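Local coordinates for HydG protein (Carboxydothermus hydrogenoformans, PDB 4RTB), which is a radical SAM enzyme and [FeFe]-hydrogenase maturase that binds a [4Fe-4S] cluster and S-adenosylmethionine and makes carbon monoxide and cyanide, at residues A376-L388 / H437-L449. Sequence-based numbering, arbitrary orientation.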
loop_
_atom_site.group_PDB
_atom_site.type_symbol
_atom_site.label_atom_id
_atom_site.label_comp_id
_atom_site.label_asym_id
_atom_site.label_seq_id
_atom_site.Cartn_x
_atom_site.Cartn_y
_atom_site.Cartn_z
ATOM N N ALA A 376 4.196 -6.102 -18.666
ATOM C CA ALA A 376 3.358 -6.035 -19.861
ATOM C C ALA A 376 2.163 -6.982 -19.766
ATOM O O ALA A 376 1.050 -6.628 -20.158
ATOM C CB ALA A 376 4.180 -6.348 -21.101
ATOM N N GLU A 377 2.400 -8.181 -19.242
ATOM C CA GLU A 377 1.338 -9.163 -19.057
ATOM C C GLU A 377 0.230 -8.639 -18.149
ATOM O O GLU A 377 -0.944 -8.651 -18.521
ATOM C CB GLU A 377 1.905 -10.466 -18.486
ATOM C CG GLU A 377 2.305 -11.481 -19.546
ATOM C CD GLU A 377 3.201 -12.580 -19.004
ATOM O OE1 GLU A 377 2.962 -13.049 -17.870
ATOM O OE2 GLU A 377 4.152 -12.969 -19.715
ATOM N N ILE A 378 0.603 -8.171 -16.962
ATOM C CA ILE A 378 -0.391 -7.719 -15.998
ATOM C C ILE A 378 -1.063 -6.434 -16.472
ATOM O O ILE A 378 -2.189 -6.144 -16.074
ATOM C CB ILE A 378 0.224 -7.509 -14.590
ATOM C CG1 ILE A 378 0.524 -6.034 -14.320
ATOM C CG2 ILE A 378 1.462 -8.372 -14.401
ATOM C CD1 ILE A 378 -0.360 -5.424 -13.256
ATOM N N VAL A 379 -0.382 -5.669 -17.321
ATOM C CA VAL A 379 -0.990 -4.477 -17.905
ATOM C C VAL A 379 -2.053 -4.900 -18.909
ATOM O O VAL A 379 -3.131 -4.310 -18.976
ATOM C CB VAL A 379 0.053 -3.571 -18.593
ATOM C CG1 VAL A 379 -0.624 -2.556 -19.499
ATOM C CG2 VAL A 379 0.906 -2.868 -17.552
ATOM N N GLU A 380 -1.733 -5.932 -19.683
ATOM C CA GLU A 380 -2.683 -6.550 -20.599
ATOM C C GLU A 380 -3.934 -6.996 -19.843
ATOM O O GLU A 380 -5.061 -6.610 -20.182
ATOM C CB GLU A 380 -2.025 -7.739 -21.299
ATOM C CG GLU A 380 -2.409 -7.946 -22.750
ATOM C CD GLU A 380 -1.493 -8.944 -23.438
ATOM O OE1 GLU A 380 -0.540 -9.425 -22.784
ATOM O OE2 GLU A 380 -1.721 -9.245 -24.628
ATOM N N VAL A 381 -3.723 -7.803 -18.805
ATOM C CA VAL A 381 -4.823 -8.302 -17.990
ATOM C C VAL A 381 -5.653 -7.162 -17.402
ATOM O O VAL A 381 -6.881 -7.192 -17.462
ATOM C CB VAL A 381 -4.316 -9.200 -16.844
ATOM C CG1 VAL A 381 -5.483 -9.721 -16.020
ATOM C CG2 VAL A 381 -3.496 -10.353 -17.400
ATOM N N LEU A 382 -4.983 -6.157 -16.845
ATOM C CA LEU A 382 -5.674 -5.003 -16.277
ATOM C C LEU A 382 -6.530 -4.303 -17.321
ATOM O O LEU A 382 -7.674 -3.931 -17.055
ATOM C CB LEU A 382 -4.677 -4.007 -15.681
ATOM C CG LEU A 382 -4.070 -4.354 -14.322
ATOM C CD1 LEU A 382 -3.148 -3.241 -13.850
ATOM C CD2 LEU A 382 -5.166 -4.613 -13.307
ATOM N N ILE A 383 -5.971 -4.130 -18.511
ATOM C CA ILE A 383 -6.653 -3.404 -19.565
ATOM C C ILE A 383 -7.854 -4.203 -20.064
ATOM O O ILE A 383 -8.823 -3.628 -20.565
ATOM C CB ILE A 383 -5.690 -3.073 -20.733
ATOM C CG1 ILE A 383 -5.937 -1.656 -21.246
ATOM C CG2 ILE A 383 -5.805 -4.084 -21.868
ATOM C CD1 ILE A 383 -5.064 -1.289 -22.415
ATOM N N ASP A 384 -7.805 -5.524 -19.904
ATOM C CA ASP A 384 -8.934 -6.356 -20.309
ATOM C C ASP A 384 -10.038 -6.385 -19.251
ATOM O O ASP A 384 -11.209 -6.573 -19.580
ATOM C CB ASP A 384 -8.468 -7.778 -20.626
ATOM C CG ASP A 384 -8.425 -8.054 -22.118
ATOM O OD1 ASP A 384 -9.387 -8.656 -22.644
ATOM O OD2 ASP A 384 -7.431 -7.665 -22.766
ATOM N N LYS A 385 -9.668 -6.191 -17.988
ATOM C CA LYS A 385 -10.654 -6.131 -16.910
ATOM C C LYS A 385 -11.233 -4.719 -16.785
ATOM O O LYS A 385 -11.964 -4.416 -15.839
ATOM C CB LYS A 385 -10.038 -6.578 -15.578
ATOM C CG LYS A 385 -9.339 -7.929 -15.645
ATOM C CD LYS A 385 -9.608 -8.790 -14.417
ATOM C CE LYS A 385 -8.894 -10.134 -14.520
ATOM N NZ LYS A 385 -9.000 -10.932 -13.264
ATOM N N GLY A 386 -10.894 -3.863 -17.748
ATOM C CA GLY A 386 -11.483 -2.540 -17.848
ATOM C C GLY A 386 -10.819 -1.476 -16.996
ATOM O O GLY A 386 -11.379 -0.396 -16.796
ATOM N N PHE A 387 -9.620 -1.773 -16.507
ATOM C CA PHE A 387 -8.912 -0.877 -15.596
ATOM C C PHE A 387 -7.920 0.042 -16.309
ATOM O O PHE A 387 -7.414 -0.284 -17.384
ATOM C CB PHE A 387 -8.183 -1.690 -14.524
ATOM C CG PHE A 387 -9.101 -2.385 -13.560
ATOM C CD1 PHE A 387 -8.818 -3.666 -13.116
ATOM C CD2 PHE A 387 -10.242 -1.753 -13.087
ATOM C CE1 PHE A 387 -9.658 -4.310 -12.223
ATOM C CE2 PHE A 387 -11.086 -2.393 -12.194
ATOM C CZ PHE A 387 -10.793 -3.672 -11.762
ATOM N N LEU A 388 -7.650 1.190 -15.693
ATOM C CA LEU A 388 -6.711 2.168 -16.234
ATOM C C LEU A 388 -5.408 2.157 -15.432
ATOM O O LEU A 388 -5.357 2.678 -14.315
ATOM C CB LEU A 388 -7.330 3.569 -16.216
ATOM C CG LEU A 388 -6.895 4.639 -17.226
ATOM C CD1 LEU A 388 -6.792 5.989 -16.532
ATOM C CD2 LEU A 388 -5.587 4.298 -17.933
ATOM N N HIS A 437 6.306 -4.534 -27.465
ATOM C CA HIS A 437 5.111 -5.290 -27.834
ATOM C C HIS A 437 4.156 -4.402 -28.614
ATOM O O HIS A 437 3.460 -3.570 -28.033
ATOM C CB HIS A 437 4.399 -5.850 -26.604
ATOM C CG HIS A 437 5.293 -6.045 -25.423
ATOM N ND1 HIS A 437 5.732 -4.989 -24.648
ATOM C CD2 HIS A 437 5.831 -7.160 -24.881
ATOM C CE1 HIS A 437 6.505 -5.456 -23.679
ATOM N NE2 HIS A 437 6.578 -6.764 -23.799
ATOM N N PRO A 438 4.125 -4.573 -29.938
ATOM C CA PRO A 438 3.281 -3.762 -30.822
ATOM C C PRO A 438 1.785 -4.004 -30.602
ATOM O O PRO A 438 1.002 -3.046 -30.571
ATOM C CB PRO A 438 3.714 -4.213 -32.223
ATOM C CG PRO A 438 5.081 -4.812 -32.027
ATOM C CD PRO A 438 5.006 -5.477 -30.694
ATOM N N GLU A 439 1.393 -5.266 -30.451
ATOM C CA GLU A 439 -0.017 -5.604 -30.285
ATOM C C GLU A 439 -0.568 -4.974 -29.013
ATOM O O GLU A 439 -1.717 -4.526 -28.969
ATOM C CB GLU A 439 -0.212 -7.121 -30.256
ATOM N N LEU A 440 0.269 -4.935 -27.983
ATOM C CA LEU A 440 -0.094 -4.293 -26.731
ATOM C C LEU A 440 -0.264 -2.789 -26.933
ATOM O O LEU A 440 -1.118 -2.167 -26.305
ATOM C CB LEU A 440 0.962 -4.576 -25.662
ATOM C CG LEU A 440 0.595 -4.179 -24.233
ATOM C CD1 LEU A 440 -0.697 -4.858 -23.816
ATOM C CD2 LEU A 440 1.718 -4.539 -23.278
ATOM N N TYR A 441 0.553 -2.214 -27.813
ATOM C CA TYR A 441 0.463 -0.794 -28.149
ATOM C C TYR A 441 -0.873 -0.485 -28.815
ATOM O O TYR A 441 -1.534 0.507 -28.487
ATOM C CB TYR A 441 1.623 -0.384 -29.063
ATOM C CG TYR A 441 1.603 1.062 -29.517
ATOM C CD1 TYR A 441 1.169 1.407 -30.791
ATOM C CD2 TYR A 441 2.032 2.079 -28.674
ATOM C CE1 TYR A 441 1.157 2.728 -31.211
ATOM C CE2 TYR A 441 2.023 3.402 -29.085
ATOM C CZ TYR A 441 1.585 3.721 -30.353
ATOM O OH TYR A 441 1.576 5.035 -30.762
ATOM N N LYS A 442 -1.267 -1.347 -29.749
ATOM C CA LYS A 442 -2.548 -1.194 -30.434
ATOM C C LYS A 442 -3.720 -1.338 -29.465
ATOM O O LYS A 442 -4.642 -0.516 -29.459
ATOM C CB LYS A 442 -2.674 -2.218 -31.564
ATOM N N LYS A 443 -3.672 -2.387 -28.648
ATOM C CA LYS A 443 -4.722 -2.652 -27.672
ATOM C C LYS A 443 -4.873 -1.474 -26.712
ATOM O O LYS A 443 -5.989 -1.029 -26.421
ATOM C CB LYS A 443 -4.418 -3.939 -26.900
ATOM C CG LYS A 443 -5.625 -4.555 -26.210
ATOM C CD LYS A 443 -5.259 -5.841 -25.482
ATOM C CE LYS A 443 -4.744 -6.902 -26.442
ATOM N NZ LYS A 443 -4.441 -8.181 -25.743
ATOM N N GLY A 444 -3.738 -0.968 -26.239
ATOM C CA GLY A 444 -3.714 0.152 -25.319
ATOM C C GLY A 444 -4.286 1.411 -25.935
ATOM O O GLY A 444 -5.093 2.110 -25.312
ATOM N N ASN A 445 -3.856 1.697 -27.160
ATOM C CA ASN A 445 -4.380 2.827 -27.916
ATOM C C ASN A 445 -5.902 2.750 -28.025
ATOM O O ASN A 445 -6.603 3.714 -27.709
ATOM C CB ASN A 445 -3.744 2.875 -29.306
ATOM C CG ASN A 445 -3.973 4.198 -30.017
ATOM O OD1 ASN A 445 -5.035 4.812 -29.898
ATOM N ND2 ASN A 445 -2.971 4.642 -30.767
ATOM N N GLY A 446 -6.401 1.597 -28.462
ATOM C CA GLY A 446 -7.833 1.384 -28.588
ATOM C C GLY A 446 -8.580 1.614 -27.287
ATOM O O GLY A 446 -9.597 2.320 -27.256
ATOM N N TYR A 447 -8.073 1.019 -26.211
ATOM C CA TYR A 447 -8.654 1.206 -24.885
ATOM C C TYR A 447 -8.750 2.687 -24.525
ATOM O O TYR A 447 -9.816 3.172 -24.124
ATOM C CB TYR A 447 -7.834 0.466 -23.826
ATOM C CG TYR A 447 -8.312 0.709 -22.411
ATOM C CD1 TYR A 447 -7.691 1.650 -21.598
ATOM C CD2 TYR A 447 -9.391 0.007 -21.892
ATOM C CE1 TYR A 447 -8.129 1.879 -20.307
ATOM C CE2 TYR A 447 -9.836 0.228 -20.602
ATOM C CZ TYR A 447 -9.201 1.166 -19.814
ATOM O OH TYR A 447 -9.640 1.393 -18.529
ATOM N N LEU A 448 -7.636 3.400 -24.675
ATOM C CA LEU A 448 -7.597 4.826 -24.374
ATOM C C LEU A 448 -8.618 5.595 -25.197
ATOM O O LEU A 448 -9.252 6.523 -24.699
ATOM C CB LEU A 448 -6.201 5.392 -24.620
ATOM C CG LEU A 448 -5.150 5.084 -23.557
ATOM C CD1 LEU A 448 -3.809 5.626 -23.997
ATOM C CD2 LEU A 448 -5.551 5.673 -22.214
ATOM N N LEU A 449 -8.772 5.204 -26.459
ATOM C CA LEU A 449 -9.787 5.800 -27.322
ATOM C C LEU A 449 -11.184 5.599 -26.740
ATOM O O LEU A 449 -11.986 6.536 -26.698
ATOM C CB LEU A 449 -9.711 5.209 -28.731
ATOM C CG LEU A 449 -8.444 5.526 -29.527
ATOM C CD1 LEU A 449 -8.448 4.799 -30.864
ATOM C CD2 LEU A 449 -8.295 7.027 -29.725
#
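E380 lies level with L440, and I383 with Y447, where helices 376-384 and 438-449 run side by side in the same sense, their axes 30° apart and 10.8 Å at closest approach. Y447 suits the far end because it joins a flat apolar ring to a polar tip. Its CG is anti to the backbone N (chi1 175°), which sends the ring across to I383 CG1, over one face and 3.8 Å from the Y447 centroid in a CH-pi contact; L388 CD2 sits at the ring's edge. Y447 OH lies 3.0 Å from G386 O, a weak hydrogen bond at most, and as close to F387 O, so its proton may be shared out between the two carbonyls. With an alanine at Y447, I383 would probably lose the ring that covers it, and these carbonyls the hydroxyl. I383 CD1 lies on the bare backbone of G444, 3.5 Å from G444 CA; F426 of helix 419-432 also packs on I383. At the other end A376 sets CB over a face of the H437 ring and against L440 CD2, and E380 CG meets L440 CD1 (3.7 Å). On the flank, the K443 chain bends at chi3 (-62°) and brings NZ to the anti lone pair of E380 OE2, a 3.1 Å salt bridge. Helix 375-384, which leads into strand 388-390, thus joins the C-terminal helices by apolar packing in the middle and charge on the flank.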